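Local coordinates for protein 5'-tyrosyl-DNA phosphodiesterase (Caenorhabditis elegans, PDB 4FVA) that belongs to the endonuclease/exonuclease/phosphatase family, has a DNase I-like fold and binds a magnesium ion, at residues A[92-97]-A[107-112]; A[139-144]-A[171-176]; A[15-20]-A[41-46]. All coordinates share one frame; numbering follows the deposited sequence.

Overall arrangement
Contacts 1 and 3 lie in different sheets of a DNase I-like fold, and contact 2 packs a helix on a loop; they follow one another along the chain, contact 3 closing before contact 1 opens and contact 1 before contact 2. Contacts 1 and 2 have centres about 19 Å apart and touch: Leu108 packs on Cys144 and Phe143, and Ile97 on Phe143, all on helix 134-154, the helix that packs on the loop of contact 2. The nearest atoms of contact 3 stay about 9 Å from those of contact 1 and about 12 Å from those of contact 2. Its strand leads toward the magnesium site: Asn20 ND2 is hydrogen-bonded to Glu52, which with Asp22 binds the ion.

Contact 1 of 3, residues A[92-97]-A[107-112]; sequences EKHDVI and TLQILE
His94 and Gln109 meet across a pair of antiparallel strands through one side-chain bond: Gln109 NE2 donates to His94 NE2 at 3.0 Å. With CG anti to the backbone N (chi1 -180°), the His94 ring is placed beside Gln109; the donor lies 22° out of the imidazole plane, and Gln109 CG sits in that plane at the ring's edge. Leu111 adds its CD1 methyl, 3.7 Å from His94 CB. On the face opposite, Ile97 CD1 touches Ile110 CD1 at 3.9 Å, and farther along Lys93 and Glu112 run side by side. The salt bridge from Lys93 NZ to Glu112 OE1 is weak at 3.4 Å; a water that accepts from Lys93 NZ and donates to Glu112 OE1 bridges the same two atoms. Both Glu92 N and Lys93 N donate to Glu112 O, the former at 2.7 Å, which makes a classic beta bulge; beyond it, regular pairing runs on to Ile97 and Leu108. A second shell fixes the polar ends: Gln109 also bonds to Thr81 and to the carbonyl of Tyr71, whose ring meets His94 edge-to-face, while Glu112 OE2 pairs with Lys119. Strand 118-126 lies beside 107-115, helix 134-154 packs on Ile97, Leu108 and Ile110, and strand 80-86 on Gln109 and Leu111.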
loop_
_atom_site.group_PDB
_atom_site.type_symbol
_atom_site.label_atom_id
_atom_site.label_comp_id
_atom_site.label_asym_id
_atom_site.label_seq_id
_atom_site.Cartn_x
_atom_site.Cartn_y
_atom_site.Cartn_z
ATOM N N GLU A 92 12.616 -1.891 -14.548
ATOM C CA GLU A 92 13.831 -1.173 -14.934
ATOM C C GLU A 92 14.735 -0.920 -13.711
ATOM O O GLU A 92 15.956 -1.059 -13.793
ATOM C CB GLU A 92 13.489 0.148 -15.623
ATOM C CG GLU A 92 14.716 0.921 -16.094
ATOM C CD GLU A 92 15.398 0.271 -17.297
ATOM O OE1 GLU A 92 14.681 -0.207 -18.208
ATOM O OE2 GLU A 92 16.648 0.233 -17.328
ATOM N N LYS A 93 14.128 -0.554 -12.583
ATOM C CA LYS A 93 14.873 -0.281 -11.343
ATOM C C LYS A 93 14.096 -0.707 -10.105
ATOM O O LYS A 93 12.875 -0.564 -10.056
ATOM C CB LYS A 93 15.165 1.216 -11.172
ATOM C CG LYS A 93 16.132 1.859 -12.150
ATOM C CD LYS A 93 16.453 3.270 -11.643
ATOM C CE LYS A 93 17.237 4.077 -12.658
ATOM N NZ LYS A 93 16.426 4.370 -13.873
ATOM N N HIS A 94 14.807 -1.191 -9.089
ATOM C CA HIS A 94 14.193 -1.389 -7.788
ATOM C C HIS A 94 15.076 -0.674 -6.793
ATOM O O HIS A 94 16.188 -1.123 -6.542
ATOM C CB HIS A 94 14.077 -2.872 -7.431
ATOM C CG HIS A 94 13.439 -3.124 -6.097
ATOM N ND1 HIS A 94 13.782 -4.190 -5.296
ATOM C CD2 HIS A 94 12.487 -2.434 -5.419
ATOM C CE1 HIS A 94 13.054 -4.163 -4.190
ATOM N NE2 HIS A 94 12.261 -3.109 -4.239
ATOM N N ASP A 95 14.561 0.395 -6.189
ATOM C CA ASP A 95 15.362 1.206 -5.274
ATOM C C ASP A 95 14.690 1.240 -3.915
ATOM O O ASP A 95 13.484 1.429 -3.825
ATOM C CB ASP A 95 15.485 2.630 -5.808
ATOM C CG ASP A 95 16.294 2.709 -7.110
ATOM O OD1 ASP A 95 16.986 1.732 -7.463
ATOM O OD2 ASP A 95 16.202 3.743 -7.804
ATOM N N VAL A 96 15.479 1.098 -2.857
ATOM C CA VAL A 96 14.944 1.143 -1.515
ATOM C C VAL A 96 15.641 2.265 -0.798
ATOM O O VAL A 96 16.823 2.160 -0.473
ATOM C CB VAL A 96 15.182 -0.194 -0.751
ATOM C CG1 VAL A 96 14.738 -0.082 0.721
ATOM C CG2 VAL A 96 14.497 -1.351 -1.460
ATOM N N ILE A 97 14.898 3.320 -0.499
ATOM C CA ILE A 97 15.484 4.444 0.212
ATOM C C ILE A 97 15.142 4.333 1.679
ATOM O O ILE A 97 13.957 4.335 2.051
ATOM C CB ILE A 97 14.938 5.783 -0.295
ATOM C CG1 ILE A 97 15.129 5.903 -1.811
ATOM C CG2 ILE A 97 15.601 6.940 0.465
ATOM C CD1 ILE A 97 14.468 7.133 -2.394
ATOM N N THR A 107 11.260 2.698 4.980
ATOM C CA THR A 107 11.887 2.916 3.694
ATOM C C THR A 107 10.872 3.430 2.685
ATOM O O THR A 107 9.657 3.255 2.848
ATOM C CB THR A 107 12.449 1.584 3.134
ATOM O OG1 THR A 107 11.376 0.622 3.063
ATOM C CG2 THR A 107 13.562 1.022 4.040
ATOM N N LEU A 108 11.376 4.032 1.619
ATOM C CA LEU A 108 10.539 4.302 0.456
ATOM C C LEU A 108 11.003 3.313 -0.586
ATOM O O LEU A 108 12.137 3.393 -1.072
ATOM C CB LEU A 108 10.722 5.737 -0.031
ATOM C CG LEU A 108 9.913 6.164 -1.255
ATOM C CD1 LEU A 108 8.444 5.913 -1.002
ATOM C CD2 LEU A 108 10.153 7.650 -1.525
ATOM N N GLN A 109 10.132 2.363 -0.904
ATOM C CA GLN A 109 10.449 1.304 -1.862
ATOM C C GLN A 109 9.933 1.720 -3.229
ATOM O O GLN A 109 8.731 1.947 -3.398
ATOM C CB GLN A 109 9.809 -0.023 -1.434
ATOM C CG GLN A 109 10.100 -1.203 -2.380
ATOM C CD GLN A 109 9.404 -2.472 -1.953
ATOM O OE1 GLN A 109 8.395 -2.420 -1.240
ATOM N NE2 GLN A 109 9.925 -3.626 -2.390
ATOM N N ILE A 110 10.832 1.818 -4.209
ATOM C CA ILE A 110 10.453 2.324 -5.526
ATOM C C ILE A 110 10.708 1.282 -6.589
ATOM O O ILE A 110 11.838 0.805 -6.736
ATOM C CB ILE A 110 11.219 3.624 -5.884
ATOM C CG1 ILE A 110 10.920 4.709 -4.850
ATOM C CG2 ILE A 110 10.794 4.157 -7.247
ATOM C CD1 ILE A 110 11.788 5.978 -5.018
ATOM N N LEU A 111 9.655 0.891 -7.303
ATOM C CA LEU A 111 9.835 -0.006 -8.438
ATOM C C LEU A 111 9.419 0.762 -9.681
ATOM O O LEU A 111 8.284 1.240 -9.787
ATOM C CB LEU A 111 8.998 -1.282 -8.292
ATOM C CG LEU A 111 9.322 -2.461 -9.224
ATOM C CD1 LEU A 111 10.651 -3.124 -8.814
ATOM C CD2 LEU A 111 8.197 -3.502 -9.257
ATOM N N GLU A 112 10.357 0.879 -10.614
ATOM C CA GLU A 112 10.154 1.596 -11.865
ATOM C C GLU A 112 10.141 0.582 -13.001
ATOM O O GLU A 112 10.998 -0.315 -13.048
ATOM C CB GLU A 112 11.295 2.601 -12.087
ATOM C CG GLU A 112 11.272 3.284 -13.445
ATOM C CD GLU A 112 12.534 4.089 -13.721
ATOM O OE1 GLU A 112 13.250 4.461 -12.761
ATOM O OE2 GLU A 112 12.835 4.308 -14.913
HETATM O O HOH W 1 14.645 6.824 -12.967
#

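Contact 2 of 3, residues A[139-144]-A[171-176]; sequences AQFGFC and EEVSRV
Gly142, in regular helical geometry, and Arg175, the centre of an inverse gamma turn, bring their backbones together with CA atoms 6.3 Å apart. The arrangement is a helix-to-loop packing within the DNase I-like fold: helix 134-154 lies against the chain that links strand 159-163 to strand 181-182. With no side chain on Gly142, the guanidinium of Arg175 can settle on the helix backbone. Gly142 CA lies over one face of the group, 3.2 Å above its plane and offset toward the rim, and Gly142 C is 3.2 Å from Arg175 NH2. The Arg175 chain is extended from CG to NE, a reach that brings its end to Asp146, one turn farther along the helix, with which NH2 forms a salt bridge.

Phe141, one residue earlier, supplies the apolar part. With CG trans to the backbone N (chi1 -174°), its ring extends toward the loop, where Phe141 CE2 touches Val173 CG1 at 4.1 Å. Val176 CG2 approaches the edge of the same ring, 4.2 Å from Phe141 CE2, and Ser174 OG also lies at the edge, in the ring plane. Val173 continues onto Arg217 and Tyr219 of strand 212-221, and Leu168 also touches Phe141. Glu172 joins the loop to the first turn of the helix through salt bridges to Arg134 and Arg137. A water in the guanidinium plane accepts from Arg175 NH2 at 3.3 Å and donates to Ala139 O at 3.2 Å.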
loop_
_atom_site.group_PDB
_atom_site.type_symbol
_atom_site.label_atom_id
_atom_site.label_comp_id
_atom_site.label_asym_id
_atom_site.label_seq_id
_atom_site.Cartn_x
_atom_site.Cartn_y
_atom_site.Cartn_z
ATOM N N ALA A 139 7.741 14.562 8.190
ATOM C CA ALA A 139 8.921 14.784 7.358
ATOM C C ALA A 139 9.018 13.738 6.254
ATOM O O ALA A 139 9.363 14.048 5.116
ATOM C CB ALA A 139 10.184 14.776 8.212
ATOM N N GLN A 140 8.736 12.487 6.603
ATOM C CA GLN A 140 8.786 11.408 5.619
ATOM C C GLN A 140 7.772 11.655 4.504
ATOM O O GLN A 140 8.097 11.507 3.326
ATOM C CB GLN A 140 8.564 10.056 6.299
ATOM C CG GLN A 140 9.718 9.651 7.218
ATOM C CD GLN A 140 9.356 8.503 8.150
ATOM O OE1 GLN A 140 8.234 7.985 8.117
ATOM N NE2 GLN A 140 10.307 8.112 9.005
ATOM N N PHE A 141 6.544 12.009 4.874
ATOM C CA PHE A 141 5.507 12.274 3.882
ATOM C C PHE A 141 5.952 13.383 2.911
ATOM O O PHE A 141 5.810 13.245 1.691
ATOM C CB PHE A 141 4.187 12.636 4.557
ATOM C CG PHE A 141 3.039 12.794 3.594
ATOM C CD1 PHE A 141 2.266 11.698 3.234
ATOM C CD2 PHE A 141 2.745 14.034 3.037
ATOM C CE1 PHE A 141 1.210 11.833 2.333
ATOM C CE2 PHE A 141 1.694 14.180 2.137
ATOM C CZ PHE A 141 0.922 13.076 1.790
ATOM N N GLY A 142 6.488 14.477 3.463
ATOM C CA GLY A 142 6.984 15.583 2.656
ATOM C C GLY A 142 8.070 15.106 1.711
ATOM O O GLY A 142 8.052 15.399 0.511
ATOM N N PHE A 143 8.991 14.316 2.247
ATOM C CA PHE A 143 10.064 13.748 1.458
ATOM C C PHE A 143 9.495 12.897 0.337
ATOM O O PHE A 143 9.934 12.993 -0.816
ATOM C CB PHE A 143 10.985 12.920 2.361
ATOM C CG PHE A 143 12.063 12.175 1.627
ATOM C CD1 PHE A 143 13.296 12.768 1.374
ATOM C CD2 PHE A 143 11.846 10.870 1.190
ATOM C CE1 PHE A 143 14.298 12.073 0.682
ATOM C CE2 PHE A 143 12.838 10.165 0.509
ATOM C CZ PHE A 143 14.066 10.765 0.256
ATOM N N CYS A 144 8.508 12.069 0.654
ATOM C CA CYS A 144 7.920 11.225 -0.381
ATOM C C CYS A 144 7.284 12.071 -1.479
ATOM O O CYS A 144 7.444 11.787 -2.663
ATOM C CB CYS A 144 6.894 10.255 0.213
ATOM S SG CYS A 144 7.637 8.968 1.242
ATOM N N GLU A 171 -4.721 16.234 9.318
ATOM C CA GLU A 171 -4.046 17.506 9.550
ATOM C C GLU A 171 -2.543 17.392 9.303
ATOM O O GLU A 171 -1.836 18.400 9.279
ATOM C CB GLU A 171 -4.298 17.982 10.978
ATOM C CG GLU A 171 -3.729 17.058 12.043
ATOM C CD GLU A 171 -4.501 15.753 12.155
ATOM O OE1 GLU A 171 -5.363 15.487 11.287
ATOM O OE2 GLU A 171 -4.254 14.999 13.120
ATOM N N GLU A 172 -2.050 16.164 9.161
ATOM C CA GLU A 172 -0.623 15.934 8.938
ATOM C C GLU A 172 -0.210 16.032 7.462
ATOM O O GLU A 172 0.981 16.149 7.158
ATOM C CB GLU A 172 -0.186 14.581 9.515
ATOM C CG GLU A 172 -0.275 14.487 11.036
ATOM C CD GLU A 172 0.058 13.091 11.574
ATOM O OE1 GLU A 172 -0.079 12.096 10.821
ATOM O OE2 GLU A 172 0.458 12.992 12.756
ATOM N N VAL A 173 -1.181 15.989 6.549
ATOM C CA VAL A 173 -0.886 16.006 5.109
ATOM C C VAL A 173 -0.377 17.374 4.660
ATOM O O VAL A 173 -1.056 18.387 4.844
ATOM C CB VAL A 173 -2.130 15.661 4.266
ATOM C CG1 VAL A 173 -1.887 15.983 2.793
ATOM C CG2 VAL A 173 -2.517 14.204 4.456
ATOM N N SER A 174 0.815 17.392 4.069
ATOM C CA SER A 174 1.481 18.634 3.680
ATOM C C SER A 174 1.419 18.903 2.180
ATOM O O SER A 174 0.349 18.923 1.569
ATOM C CB SER A 174 2.954 18.618 4.107
ATOM O OG SER A 174 3.721 17.763 3.277
ATOM N N ARG A 175 2.598 19.124 1.606
ATOM C CA ARG A 175 2.742 19.614 0.243
ATOM C C ARG A 175 2.503 18.563 -0.846
ATOM O O ARG A 175 3.445 18.033 -1.445
ATOM C CB ARG A 175 4.135 20.244 0.103
ATOM C CG ARG A 175 5.295 19.307 0.492
ATOM C CD ARG A 175 6.586 20.104 0.702
ATOM N NE ARG A 175 7.795 19.291 0.871
ATOM C CZ ARG A 175 8.221 18.789 2.032
ATOM N NH1 ARG A 175 7.533 19.006 3.150
ATOM N NH2 ARG A 175 9.342 18.073 2.074
ATOM N N VAL A 176 1.224 18.307 -1.116
ATOM C CA VAL A 176 0.806 17.444 -2.214
ATOM C C VAL A 176 0.835 18.236 -3.519
ATOM O O VAL A 176 0.208 19.291 -3.619
ATOM C CB VAL A 176 -0.626 16.924 -1.987
ATOM C CG1 VAL A 176 -1.132 16.164 -3.216
ATOM C CG2 VAL A 176 -0.693 16.067 -0.730
HETATM O O HOH W 2 10.729 16.973 4.807
#

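Contact 3 of 3, residues A[15-20]-A[41-46]; sequences SVMSWN and KNVNPD
The contact between Ser15 and Asp46 is a set of polar bonds backed by a small apolar patch, at the point where helix 29-43 ends and the chain turns into strand 47-53 beside strand 13-20. Ser15 N donates to Asp46 OD2 at 2.9 Å, meeting the oxygen on its anti side and 20° out of the carboxylate plane. In return Asp46 N donates to Ser15 OG, also at 2.9 Å and with an N-H...O angle of 153°; a second, weak bond runs from the same nitrogen to Ser15 O. The serine hydroxyl gains this position by standing between its own backbone N and carbonyl carbon (chi1 60°), where it faces the amide of Asp46 and comes within 3.3 Å of Pro45 CA. A water 2.9 Å from Ser15 OG donates a weak bond to Val43 O, linking the hydroxyl to the last turn of the helix.

These elements form a beta-alpha-beta unit: strand 13-20 and strand 47-53 lie parallel and adjacent in the sheet, and helix 29-43 connects them. Asn44 leaves the helix with positive phi, and Pro45 follows, its CB pointing toward the strand. Met17 receives it, Met17 CB to Pro45 CB 3.7 Å, and its extended chain carries Met17 SD onward to 4.1 Å from Val43 CG1, so that one side chain spans both the proline and the helix end. Leu48 and Ala249 also touch Met17, while Val43 reaches Asn251 on strand 249-255. Pro45 O accepts a hydrogen bond from Tyr68 OH, and the backbones of Ser15 and Met17 pair with Ile47.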
loop_
_atom_site.group_PDB
_atom_site.type_symbol
_atom_site.label_atom_id
_atom_site.label_comp_id
_atom_site.label_asym_id
_atom_site.label_seq_id
_atom_site.Cartn_x
_atom_site.Cartn_y
_atom_site.Cartn_z
ATOM N N SER A 15 -5.312 -1.922 -11.669
ATOM C CA SER A 15 -5.762 -1.955 -10.276
ATOM C C SER A 15 -4.586 -2.039 -9.299
ATOM O O SER A 15 -3.652 -2.833 -9.483
ATOM C CB SER A 15 -6.734 -3.115 -10.035
ATOM O OG SER A 15 -6.118 -4.353 -10.329
ATOM N N VAL A 16 -4.639 -1.223 -8.252
ATOM C CA VAL A 16 -3.584 -1.217 -7.257
ATOM C C VAL A 16 -4.205 -1.469 -5.898
ATOM O O VAL A 16 -5.165 -0.793 -5.501
ATOM C CB VAL A 16 -2.827 0.111 -7.225
ATOM C CG1 VAL A 16 -1.678 0.033 -6.195
ATOM C CG2 VAL A 16 -2.289 0.462 -8.614
ATOM N N MET A 17 -3.664 -2.461 -5.202
ATOM C CA MET A 17 -4.131 -2.845 -3.878
ATOM C C MET A 17 -2.986 -2.627 -2.901
ATOM O O MET A 17 -1.825 -2.867 -3.250
ATOM C CB MET A 17 -4.556 -4.316 -3.878
ATOM C CG MET A 17 -5.001 -4.841 -2.512
ATOM S SD MET A 17 -5.739 -6.459 -2.728
ATOM C CE MET A 17 -5.698 -7.071 -1.047
ATOM N N SER A 18 -3.303 -2.135 -1.701
ATOM C CA SER A 18 -2.297 -1.919 -0.652
ATOM C C SER A 18 -2.803 -2.453 0.681
ATOM O O SER A 18 -3.977 -2.249 1.029
ATOM C CB SER A 18 -1.950 -0.437 -0.522
ATOM O OG SER A 18 -0.990 -0.232 0.504
ATOM N N TRP A 19 -1.927 -3.111 1.437
ATOM C CA TRP A 19 -2.360 -3.799 2.650
ATOM C C TRP A 19 -1.246 -3.936 3.672
ATOM O O TRP A 19 -0.185 -4.501 3.384
ATOM C CB TRP A 19 -2.873 -5.196 2.286
ATOM C CG TRP A 19 -3.871 -5.783 3.235
ATOM C CD1 TRP A 19 -4.297 -5.260 4.439
ATOM C CD2 TRP A 19 -4.590 -7.012 3.056
ATOM N NE1 TRP A 19 -5.232 -6.090 5.004
ATOM C CE2 TRP A 19 -5.437 -7.168 4.177
ATOM C CE3 TRP A 19 -4.608 -7.989 2.051
ATOM C CZ2 TRP A 19 -6.303 -8.263 4.316
ATOM C CZ3 TRP A 19 -5.462 -9.081 2.190
ATOM C CH2 TRP A 19 -6.300 -9.207 3.322
ATOM N N ASN A 20 -1.494 -3.411 4.867
ATOM C CA ASN A 20 -0.626 -3.703 5.995
ATOM C C ASN A 20 -1.115 -5.021 6.554
ATOM O O ASN A 20 -2.237 -5.093 7.072
ATOM C CB ASN A 20 -0.683 -2.580 7.033
ATOM C CG ASN A 20 0.121 -2.895 8.279
ATOM O OD1 ASN A 20 0.216 -4.053 8.687
ATOM N ND2 ASN A 20 0.714 -1.865 8.884
ATOM N N LYS A 41 -5.702 -13.522 -4.527
ATOM C CA LYS A 41 -6.069 -14.307 -5.712
ATOM C C LYS A 41 -7.502 -14.021 -6.161
ATOM O O LYS A 41 -7.827 -14.175 -7.335
ATOM C CB LYS A 41 -5.889 -15.802 -5.451
ATOM C CG LYS A 41 -4.423 -16.262 -5.338
ATOM C CD LYS A 41 -4.414 -17.731 -4.941
ATOM C CE LYS A 41 -3.254 -18.074 -4.043
ATOM N NZ LYS A 41 -3.207 -19.556 -3.818
ATOM N N ASN A 42 -8.372 -13.657 -5.221
ATOM C CA ASN A 42 -9.767 -13.332 -5.557
ATOM C C ASN A 42 -10.004 -11.894 -6.038
ATOM O O ASN A 42 -10.831 -11.656 -6.918
ATOM C CB ASN A 42 -10.703 -13.689 -4.405
ATOM C CG ASN A 42 -10.972 -15.176 -4.331
ATOM O OD1 ASN A 42 -11.906 -15.690 -4.980
ATOM N ND2 ASN A 42 -10.140 -15.890 -3.574
ATOM N N VAL A 43 -9.300 -10.940 -5.441
ATOM C CA VAL A 43 -9.365 -9.557 -5.895
ATOM C C VAL A 43 -8.542 -9.426 -7.165
ATOM O O VAL A 43 -8.871 -8.627 -8.031
ATOM C CB VAL A 43 -8.832 -8.577 -4.819
ATOM C CG1 VAL A 43 -8.798 -7.160 -5.371
ATOM C CG2 VAL A 43 -9.701 -8.644 -3.560
ATOM N N ASN A 44 -7.444 -10.186 -7.243
ATOM C CA ASN A 44 -6.636 -10.254 -8.454
ATOM C C ASN A 44 -6.153 -8.895 -8.948
ATOM O O ASN A 44 -6.343 -8.557 -10.109
ATOM C CB ASN A 44 -7.438 -10.979 -9.561
ATOM C CG ASN A 44 -6.554 -11.549 -10.671
ATOM O OD1 ASN A 44 -5.373 -11.851 -10.464
ATOM N ND2 ASN A 44 -7.136 -11.710 -11.860
ATOM N N PRO A 45 -5.506 -8.113 -8.068
ATOM C CA PRO A 45 -5.034 -6.779 -8.454
ATOM C C PRO A 45 -3.855 -6.878 -9.409
ATOM O O PRO A 45 -3.139 -7.894 -9.346
ATOM C CB PRO A 45 -4.573 -6.183 -7.119
ATOM C CG PRO A 45 -4.141 -7.397 -6.307
ATOM C CD PRO A 45 -5.095 -8.486 -6.697
ATOM N N ASP A 46 -3.654 -5.877 -10.275
ATOM C CA ASP A 46 -2.496 -5.890 -11.166
ATOM C C ASP A 46 -1.229 -5.621 -10.385
ATOM O O ASP A 46 -0.158 -6.163 -10.689
ATOM C CB ASP A 46 -2.632 -4.831 -12.261
ATOM C CG ASP A 46 -3.830 -5.075 -13.161
ATOM O OD1 ASP A 46 -3.952 -6.198 -13.691
ATOM O OD2 ASP A 46 -4.646 -4.148 -13.331
HETATM O O HOH W 3 -7.950 -5.318 -8.292
#